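Local coordinates for protein voltage-sensor containing phosphatase (Ciona intestinalis, PDB 3V0D) that probably removes phosphate from membrane phosphoinositides under the control of a voltage sensor, through a PTEN-like catalytic region made of a phosphatase and a C2 domain, at residues T61-K66 / D119-I124; F67-L72 / N85-V90. The protein carries 1 engineered substitution. All coordinates share one frame; numbering follows the deposited sequence. Where two conformers were deposited one is given.

The way a parallel sheet is extended strand by strand can be followed in these two contacts, whose centres lie 12 Å apart within the tensin-type phosphatase region. Along the chain, interaction 2 is nested inside the loop that interaction 1 closes: helix 52-62 leads through the turn of interaction 1 into strand 67-73, strand 87-92 and helix 100-115 follow, and strand 121-125 returns. Strand 67-73 sits between the other two in one mixed sheet. Interaction 1 starts its pairing with 121-125 and interaction 2 makes its pairing with 87-92, while Ala-123 N and Ala-123 O probably bond to Arg-68 O and Tyr-70 N. Together they place strand 67-73 in the phosphatase sheet.

Interaction 1: T61-K66 / D119-I124; sequences TKHPDK and DHVIAI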
ATOM      1  N   THR A  61      20.961  -8.060  21.910  1.00 25.17           N
ATOM      2  CA  THR A  61      22.314  -8.611  21.776  1.00 26.74           C
ATOM      3  C   THR A  61      23.139  -7.875  20.729  1.00 26.45           C
ATOM      4  O   THR A  61      24.297  -7.526  20.976  1.00 27.48           O
ATOM      5  CB  THR A  61      22.263 -10.123  21.403  1.00 27.18           C
ATOM      6  OG1 THR A  61      21.559 -10.832  22.425  1.00 29.86           O
ATOM      7  CG2 THR A  61      23.684 -10.728  21.248  1.00 29.28           C
ATOM      8  N   LYS A  62      22.539  -7.647  19.565  1.00 25.54           N
ATOM      9  CA  LYS A  62      23.257  -7.122  18.413  1.00 25.61           C
ATOM     10  C   LYS A  62      23.259  -5.603  18.318  1.00 23.40           C
ATOM     11  O   LYS A  62      24.163  -5.009  17.699  1.00 24.17           O
ATOM     12  CB  LYS A  62      22.685  -7.701  17.118  1.00 26.41           C
ATOM     13  CG  LYS A  62      22.784  -9.215  16.961  1.00 30.46           C
ATOM     14  CD  LYS A  62      24.186  -9.666  16.706  1.00 34.29           C
ATOM     15  CE  LYS A  62      24.216 -11.098  16.197  1.00 36.85           C
ATOM     16  NZ  LYS A  62      25.628 -11.525  16.037  1.00 39.01           N
ATOM     17  N   HIS A  63      22.233  -4.969  18.883  1.00 21.96           N
ATOM     18  CA  HIS A  63      22.084  -3.523  18.768  1.00 20.97           C
ATOM     19  C   HIS A  63      21.661  -2.917  20.106  1.00 21.23           C
ATOM     20  O   HIS A  63      20.702  -2.134  20.158  1.00 20.51           O
ATOM     21  CB  HIS A  63      21.068  -3.175  17.667  1.00 21.10           C
ATOM     22  CG  HIS A  63      21.436  -3.705  16.317  1.00 20.68           C
ATOM     23  ND1 HIS A  63      22.440  -3.150  15.551  1.00 21.10           N
ATOM     24  CD2 HIS A  63      20.956  -4.761  15.613  1.00 21.01           C
ATOM     25  CE1 HIS A  63      22.540  -3.826  14.417  1.00 20.89           C
ATOM     26  NE2 HIS A  63      21.659  -4.813  14.433  1.00 21.35           N
ATOM     27  N   PRO A  64      22.360  -3.287  21.205  1.00 22.44           N
ATOM     28  CA  PRO A  64      21.867  -2.863  22.519  1.00 22.61           C
ATOM     29  C   PRO A  64      21.698  -1.349  22.630  1.00 21.58           C
ATOM     30  O   PRO A  64      22.610  -0.570  22.296  1.00 21.50           O
ATOM     31  CB  PRO A  64      22.954  -3.364  23.500  1.00 24.33           C
ATOM     32  CG  PRO A  64      24.156  -3.550  22.664  1.00 25.16           C
ATOM     33  CD  PRO A  64      23.642  -3.997  21.327  1.00 23.26           C
ATOM     34  N   ASP A  65      20.502  -0.948  23.059  1.00 21.39           N
ATOM     35  CA  ASP A  65      20.134   0.463  23.238  0.77 22.00           C
ATOM     36  C   ASP A  65      20.223   1.296  21.971  1.00 21.19           C
ATOM     37  O   ASP A  65      20.227   2.529  22.034  1.00 22.94           O
ATOM     38  CB  ASP A  65      20.962   1.133  24.345  0.77 23.42           C
ATOM     39  CG  ASP A  65      20.794   0.473  25.682  0.77 26.59           C
ATOM     40  OD1 ASP A  65      19.646   0.202  26.104  0.77 29.69           O
ATOM     41  OD2 ASP A  65      21.834   0.236  26.316  0.77 29.71           O
ATOM     42  N   LYS A  66      20.263   0.631  20.813  1.00 19.22           N
ATOM     43  CA  LYS A  66      20.450   1.351  19.557  1.00 19.15           C
ATOM     44  C   LYS A  66      19.489   0.867  18.479  1.00 17.81           C
ATOM     45  O   LYS A  66      19.799   0.967  17.278  1.00 18.64           O
ATOM     46  CB  LYS A  66      21.902   1.239  19.088  1.00 19.90           C
ATOM     47  CG  LYS A  66      22.868   2.041  19.965  1.00 21.79           C
ATOM     48  CD  LYS A  66      24.199   2.298  19.257  1.00 23.37           C
ATOM     49  CE  LYS A  66      25.283   2.682  20.230  1.00 27.45           C
ATOM     50  NZ  LYS A  66      24.972   3.933  20.956  1.00 28.96           N
ATOM     51  N   ASP A 119      25.137   4.731  14.686  1.00 21.46           N
ATOM     52  CA  ASP A 119      24.961   3.297  14.885  1.00 21.18           C
ATOM     53  C   ASP A 119      23.517   2.911  15.212  1.00 19.42           C
ATOM     54  O   ASP A 119      23.237   1.731  15.450  1.00 20.11           O
ATOM     55  CB  ASP A 119      25.900   2.774  15.979  1.00 22.65           C
ATOM     56  CG  ASP A 119      27.366   3.058  15.670  1.00 26.18           C
ATOM     57  OD1 ASP A 119      28.120   3.434  16.591  1.00 32.25           O
ATOM     58  OD2 ASP A 119      27.772   2.891  14.508  1.00 29.50           O
ATOM     59  N   HIS A 120      22.589   3.871  15.225  1.00 18.60           N
ATOM     60  CA  HIS A 120      21.189   3.520  15.399  1.00 17.64           C
ATOM     61  C   HIS A 120      20.684   2.717  14.212  1.00 17.36           C
ATOM     62  O   HIS A 120      21.074   2.949  13.063  1.00 17.76           O
ATOM     63  CB  HIS A 120      20.366   4.779  15.618  1.00 17.78           C
ATOM     64  CG  HIS A 120      20.407   5.261  17.027  1.00 17.76           C
ATOM     65  ND1 HIS A 120      19.732   6.383  17.449  1.00 19.13           N
ATOM     66  CD2 HIS A 120      21.049   4.772  18.117  1.00 18.53           C
ATOM     67  CE1 HIS A 120      19.955   6.566  18.741  1.00 20.43           C
ATOM     68  NE2 HIS A 120      20.743   5.597  19.169  1.00 20.01           N
ATOM     69  N   VAL A 121      19.796   1.766  14.507  1.00 16.69           N
ATOM     70  CA  VAL A 121      19.126   1.002  13.472  1.00 17.07           C
ATOM     71  C   VAL A 121      17.618   1.106  13.631  1.00 16.00           C
ATOM     72  O   VAL A 121      17.081   1.354  14.728  1.00 16.27           O
ATOM     73  CB  VAL A 121      19.566  -0.499  13.439  1.00 17.97           C
ATOM     74  CG1 VAL A 121      21.081  -0.596  13.379  1.00 19.43           C
ATOM     75  CG2 VAL A 121      19.026  -1.304  14.604  1.00 19.76           C
ATOM     76  N   ILE A 122      16.938   0.884  12.505  1.00 15.98           N
ATOM     77  CA  ILE A 122      15.496   0.726  12.478  1.00 15.89           C
ATOM     78  C   ILE A 122      15.185  -0.641  11.926  1.00 15.32           C
ATOM     79  O   ILE A 122      15.809  -1.104  10.968  1.00 16.47           O
ATOM     80  CB  ILE A 122      14.784   1.851  11.682  1.00 15.31           C
ATOM     81  CG1 ILE A 122      15.211   1.924  10.212  1.00 16.69           C
ATOM     82  CG2 ILE A 122      14.982   3.188  12.396  1.00 16.61           C
ATOM     83  CD1 ILE A 122      14.558   3.077   9.433  1.00 18.06           C
ATOM     84  N   ALA A 123      14.185  -1.285  12.530  1.00 15.45           N
ATOM     85  CA  ALA A 123      13.709  -2.592  12.071  1.00 15.41           C
ATOM     86  C   ALA A 123      12.228  -2.470  11.805  1.00 15.09           C
ATOM     87  O   ALA A 123      11.441  -2.240  12.737  1.00 16.42           O
ATOM     88  CB  ALA A 123      14.011  -3.688  13.089  1.00 17.06           C
ATOM     89  N   ILE A 124      11.871  -2.603  10.538  1.00 14.74           N
ATOM     90  CA  ILE A 124      10.503  -2.423  10.073  0.72 14.80           C
ATOM     91  C   ILE A 124       9.911  -3.790   9.805  1.00 14.24           C
ATOM     92  O   ILE A 124      10.525  -4.613   9.126  1.00 15.22           O
ATOM     93  CB  ILE A 124      10.486  -1.520   8.835  0.72 14.88           C
ATOM     94  CG1 ILE A 124      11.109  -0.148   9.185  0.72 16.24           C
ATOM     95  CG2 ILE A 124       9.078  -1.361   8.296  0.72 15.36           C
ATOM     96  CD1 ILE A 124      11.433   0.743   8.016  0.72 18.35           C
TER
HETATM   97  O   HOH W   1      23.988  -0.858  16.045  1.00 24.64           O
HETATM   98  O   HOH W   2      21.624   5.208  21.668  1.00 50.37           O
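The imidazole of His-63 carries a methyl group of Val-121 on one face: CG2 stands 4.0 Å from the ring centroid and 16° off the normal, a CH-pi contact, while CG1 of the same valine lies 3.6 Å from His-63 ND1. At the edge of this ring, in its plane, a water 2.8 Å from ND1 donates to the carbonyl O of Asp-119, and the other nitrogen, NE2, is bonded to Tyr-29 OH, so polar partners at both nitrogens hold the ring in its rotation. A second imidazole, His-120, receives the CG of Lys-66 at its edge. Another water in that ring plane lies 2.7 Å from His-120 NE2 and donates to Asp-65 O; the Trp-113 ring stacks on the imidazole, and the backbone O of Trp-113 is hydrogen-bonded to His-120 ND1.

Lys-66 runs alongside Asp-119, its CD 3.7 Å from the aspartate CB. The bend at its last torsion (chi4 -62°) goes with an ammonium group that is paired in a salt bridge with Asp-117, leaving Asp-119 OD1 5.4 Å from Lys-66 NZ.

One backbone bond joins the segments directly: Val-121 N donates a hydrogen bond to Lys-66 O at 2.9 Å and 160°. The same carbonyl receives a weak CA-H contact from His-120. A type II beta turn from His-63 to Lys-66, closed by Lys-66 N to His-63 O, brings that carbonyl into place. The arrangement is that of a helix-turn-strand connection, in which the turn after helix 52-62 delivers the chain to the start of a parallel pairing in the phosphatase sheet.

Interaction 2: F67-L72 / N85-V90; sequences FRIYNL and NHVYRV
Strand 67-73 and strand 87-92 run roughly parallel as neighbours in the mixed sheet of the phosphatase domain, which has the cysteine-phosphatase fold of the PTEN family; His-86 leads in from the loop just before the second strand. Strand 67-73 is flanked on its other side by strand 121-125. The bonds step back and forth as parallel pairing requires: Ile-69 N to His-86 O, Tyr-88 N to Ile-69 O, Asn-71 N to Tyr-88 O and Val-90 N to Asn-71 O, all 2.8 to 2.9 Å long. CA-H contacts to the carbonyls of Ile-69, Tyr-88 and Asn-71 fill the gaps.

On the sheet face turned to helix 100-115, the two tyrosines meet obliquely, planes at 56°, with Tyr-70 CD2 3.6 Å from Tyr-88 CD2. Tyr-88 CG lies anti to the backbone N (chi1 -179°). Its CB sits over one face of the Arg-68 guanidinium, while Arg-68 NH2 meets the edge of the ring, 3.8 Å from Tyr-88 CD1. Asp-109 ties this group together, pairing with Arg-68 NE and accepting from Tyr-70 OH, so one helix carboxylate probably fixes both.

Val-87 packs against Ile-69 on the reverse face, and at the entrance to the pair the edge of the His-86 ring points at the face of Phe-67, a T-shaped pair with centroids 5.5 Å apart.

Farther along, the Asn-71 amide and Arg-89 guanidinium lie side by side, their planes only 4° apart. The backbone of Cys-73, two residues on from Asn-71, donates through N to Asn-71 OD1 and accepts through O from Arg-89 NH2. A water bridges Asn-71 and Arg-89, accepting from Arg-89 NE at 2.7 Å and probably donating to Asn-71 O at 2.8 Å.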
ATOM      1  N   PHE A  67      18.318   0.382  18.883  1.00 16.99           N
ATOM      2  CA  PHE A  67      17.311  -0.027  17.904  1.00 17.12           C
ATOM      3  C   PHE A  67      15.951   0.623  18.134  1.00 16.40           C
ATOM      4  O   PHE A  67      15.587   1.001  19.260  1.00 16.70           O
ATOM      5  CB  PHE A  67      17.168  -1.561  17.879  1.00 17.68           C
ATOM      6  CG  PHE A  67      16.609  -2.142  19.152  1.00 17.29           C
ATOM      7  CD1 PHE A  67      15.236  -2.233  19.335  1.00 19.10           C
ATOM      8  CD2 PHE A  67      17.449  -2.569  20.184  1.00 18.22           C
ATOM      9  CE1 PHE A  67      14.703  -2.747  20.514  1.00 20.42           C
ATOM     10  CE2 PHE A  67      16.911  -3.092  21.366  1.00 19.30           C
ATOM     11  CZ  PHE A  67      15.544  -3.166  21.522  1.00 20.29           C
ATOM     12  N   ARG A  68      15.178   0.695  17.053  1.00 16.02           N
ATOM     13  CA  ARG A  68      13.780   1.104  17.106  1.00 15.77           C
ATOM     14  C   ARG A  68      13.022   0.147  16.201  1.00 15.21           C
ATOM     15  O   ARG A  68      13.456  -0.109  15.067  1.00 15.92           O
ATOM     16  CB  ARG A  68      13.609   2.549  16.677  1.00 16.48           C
ATOM     17  CG  ARG A  68      12.256   3.164  16.923  1.00 17.46           C
ATOM     18  CD  ARG A  68      12.411   4.666  16.994  1.00 18.75           C
ATOM     19  NE  ARG A  68      11.176   5.383  17.277  1.00 18.78           N
ATOM     20  CZ  ARG A  68      10.589   5.395  18.468  1.00 19.34           C
ATOM     21  NH1 ARG A  68      11.114   4.697  19.469  1.00 21.04           N
ATOM     22  NH2 ARG A  68       9.476   6.109  18.639  1.00 21.71           N
ATOM     23  N   ILE A  69      11.896  -0.362  16.692  1.00 15.06           N
ATOM     24  CA  ILE A  69      11.057  -1.325  15.959  1.00 15.10           C
ATOM     25  C   ILE A  69       9.804  -0.625  15.475  1.00 14.38           C
ATOM     26  O   ILE A  69       9.161   0.089  16.247  1.00 15.17           O
ATOM     27  CB  ILE A  69      10.640  -2.489  16.894  1.00 15.73           C
ATOM     28  CG1 ILE A  69      11.837  -3.078  17.672  1.00 16.79           C
ATOM     29  CG2 ILE A  69       9.862  -3.559  16.104  1.00 16.37           C
ATOM     30  CD1 ILE A  69      12.928  -3.661  16.803  1.00 17.47           C
ATOM     31  N   TYR A  70       9.439  -0.875  14.215  1.00 14.27           N
ATOM     32  CA  TYR A  70       8.199  -0.353  13.647  1.00 14.23           C
ATOM     33  C   TYR A  70       7.284  -1.509  13.294  1.00 13.83           C
ATOM     34  O   TYR A  70       7.638  -2.354  12.452  1.00 14.73           O
ATOM     35  CB  TYR A  70       8.512   0.494  12.397  1.00 14.55           C
ATOM     36  CG  TYR A  70       9.311   1.727  12.722  1.00 14.49           C
ATOM     37  CD1 TYR A  70      10.690   1.702  12.764  1.00 14.97           C
ATOM     38  CD2 TYR A  70       8.664   2.921  13.060  1.00 15.06           C
ATOM     39  CE1 TYR A  70      11.435   2.836  13.090  1.00 15.76           C
ATOM     40  CE2 TYR A  70       9.394   4.068  13.406  1.00 15.17           C
ATOM     41  CZ  TYR A  70      10.776   4.000  13.422  1.00 15.04           C
ATOM     42  OH  TYR A  70      11.530   5.106  13.729  1.00 16.40           O
ATOM     43  N   ASN A  71       6.124  -1.543  13.950  1.00 13.98           N
ATOM     44  CA  ASN A  71       5.092  -2.539  13.675  1.00 13.74           C
ATOM     45  C   ASN A  71       4.062  -1.895  12.765  1.00 14.12           C
ATOM     46  O   ASN A  71       3.348  -0.982  13.195  1.00 14.48           O
ATOM     47  CB  ASN A  71       4.446  -2.999  14.987  1.00 14.26           C
ATOM     48  CG  ASN A  71       3.262  -3.902  14.753  1.00 14.22           C
ATOM     49  OD1 ASN A  71       2.989  -4.324  13.635  1.00 14.46           O
ATOM     50  ND2 ASN A  71       2.533  -4.204  15.806  1.00 16.11           N
ATOM     51  N   LEU A  72       3.989  -2.367  11.520  1.00 13.65           N
ATOM     52  CA  LEU A  72       3.118  -1.773  10.497  1.00 13.88           C
ATOM     53  C   LEU A  72       1.750  -2.451  10.421  1.00 14.38           C
ATOM     54  O   LEU A  72       0.972  -2.164   9.514  1.00 15.72           O
ATOM     55  CB  LEU A  72       3.793  -1.810   9.151  1.00 13.89           C
ATOM     56  CG  LEU A  72       4.826  -0.735   8.857  1.00 15.21           C
ATOM     57  CD1 LEU A  72       5.766  -0.428  10.005  1.00 16.55           C
ATOM     58  CD2 LEU A  72       5.539  -1.038   7.583  1.00 15.02           C
ATOM     59  N   ASN A  85      10.222  -1.168  25.180  1.00 17.10           N
ATOM     60  CA  ASN A  85       9.341  -0.043  24.878  1.00 17.44           C
ATOM     61  C   ASN A  85       9.847   0.798  23.717  1.00 17.74           C
ATOM     62  O   ASN A  85       9.527   1.981  23.623  1.00 20.74           O
ATOM     63  CB  ASN A  85       9.090   0.822  26.119  1.00 18.24           C
ATOM     64  CG  ASN A  85       8.682  -0.019  27.293  1.00 18.34           C
ATOM     65  OD1 ASN A  85       7.705  -0.781  27.202  1.00 18.51           O
ATOM     66  ND2 ASN A  85       9.438   0.069  28.385  1.00 20.54           N
ATOM     67  N   HIS A  86      10.620   0.195  22.821  1.00 17.05           N
ATOM     68  CA  HIS A  86      11.149   0.916  21.650  1.00 17.98           C
ATOM     69  C   HIS A  86      10.398   0.521  20.382  1.00 16.83           C
ATOM     70  O   HIS A  86      11.006   0.245  19.355  1.00 18.63           O
ATOM     71  CB  HIS A  86      12.643   0.600  21.488  1.00 19.51           C
ATOM     72  CG  HIS A  86      13.467   0.966  22.674  1.00 22.44           C
ATOM     73  ND1 HIS A  86      13.384   2.197  23.281  1.00 25.47           N
ATOM     74  CD2 HIS A  86      14.381   0.257  23.381  1.00 25.04           C
ATOM     75  CE1 HIS A  86      14.214   2.237  24.313  1.00 26.20           C
ATOM     76  NE2 HIS A  86      14.844   1.077  24.382  1.00 26.55           N
ATOM     77  N   VAL A  87       9.082   0.505  20.457  1.00 16.62           N
ATOM     78  CA  VAL A  87       8.227   0.107  19.336  1.00 16.05           C
ATOM     79  C   VAL A  87       7.332   1.275  18.964  1.00 16.11           C
ATOM     80  O   VAL A  87       6.787   1.940  19.830  1.00 18.50           O
ATOM     81  CB  VAL A  87       7.376  -1.129  19.690  1.00 16.33           C
ATOM     82  CG1 VAL A  87       6.556  -1.602  18.468  1.00 17.18           C
ATOM     83  CG2 VAL A  87       8.235  -2.251  20.225  1.00 17.58           C
ATOM     84  N   TYR A  88       7.194   1.485  17.659  1.00 15.54           N
ATOM     85  CA  TYR A  88       6.324   2.510  17.084  1.00 15.49           C
ATOM     86  C   TYR A  88       5.339   1.804  16.155  1.00 15.03           C
ATOM     87  O   TYR A  88       5.758   1.051  15.279  1.00 15.64           O
ATOM     88  CB  TYR A  88       7.205   3.507  16.342  1.00 15.80           C
ATOM     89  CG  TYR A  88       6.495   4.673  15.688  1.00 15.98           C
ATOM     90  CD1 TYR A  88       6.585   5.947  16.242  1.00 18.26           C
ATOM     91  CD2 TYR A  88       5.806   4.535  14.487  1.00 15.91           C
ATOM     92  CE1 TYR A  88       5.992   7.036  15.626  1.00 19.24           C
ATOM     93  CE2 TYR A  88       5.210   5.628  13.864  1.00 16.31           C
ATOM     94  CZ  TYR A  88       5.307   6.865  14.436  1.00 17.48           C
ATOM     95  OH  TYR A  88       4.721   7.950  13.855  1.00 19.11           O
ATOM     96  N   ARG A  89       4.052   2.047  16.325  1.00 15.91           N
ATOM     97  CA  ARG A  89       3.038   1.395  15.486  1.00 15.63           C
ATOM     98  C   ARG A  89       2.546   2.308  14.381  1.00 15.43           C
ATOM     99  O   ARG A  89       2.242   3.484  14.599  1.00 16.82           O
ATOM    100  CB  ARG A  89       1.830   0.948  16.348  1.00 17.60           C
ATOM    101  CG  ARG A  89       2.080  -0.306  17.230  1.00 19.59           C
ATOM    102  CD  ARG A  89       0.830  -0.951  17.786  1.00 20.80           C
ATOM    103  NE  ARG A  89       0.034  -1.632  16.751  1.00 21.22           N
ATOM    104  CZ  ARG A  89      -1.101  -2.312  16.994  1.00 19.32           C
ATOM    105  NH1 ARG A  89      -1.574  -2.404  18.234  1.00 19.98           N
ATOM    106  NH2 ARG A  89      -1.798  -2.905  16.012  1.00 18.63           N
ATOM    107  N   VAL A  90       2.458   1.752  13.176  1.00 15.21           N
ATOM    108  CA  VAL A  90       1.819   2.404  12.033  1.00 16.42           C
ATOM    109  C   VAL A  90       0.655   1.490  11.641  1.00 15.80           C
ATOM    110  O   VAL A  90       0.878   0.323  11.310  1.00 17.35           O
ATOM    111  CB  VAL A  90       2.796   2.590  10.824  1.00 16.88           C
ATOM    112  CG1 VAL A  90       2.153   3.475   9.779  1.00 18.44           C
ATOM    113  CG2 VAL A  90       4.140   3.169  11.260  1.00 18.31           C
TER
HETATM  114  O   HOH W   3       9.487   4.463  21.970  1.00 48.62           O
HETATM  115  O   HOH W   4       0.774  -1.392  14.114  1.00 21.39           O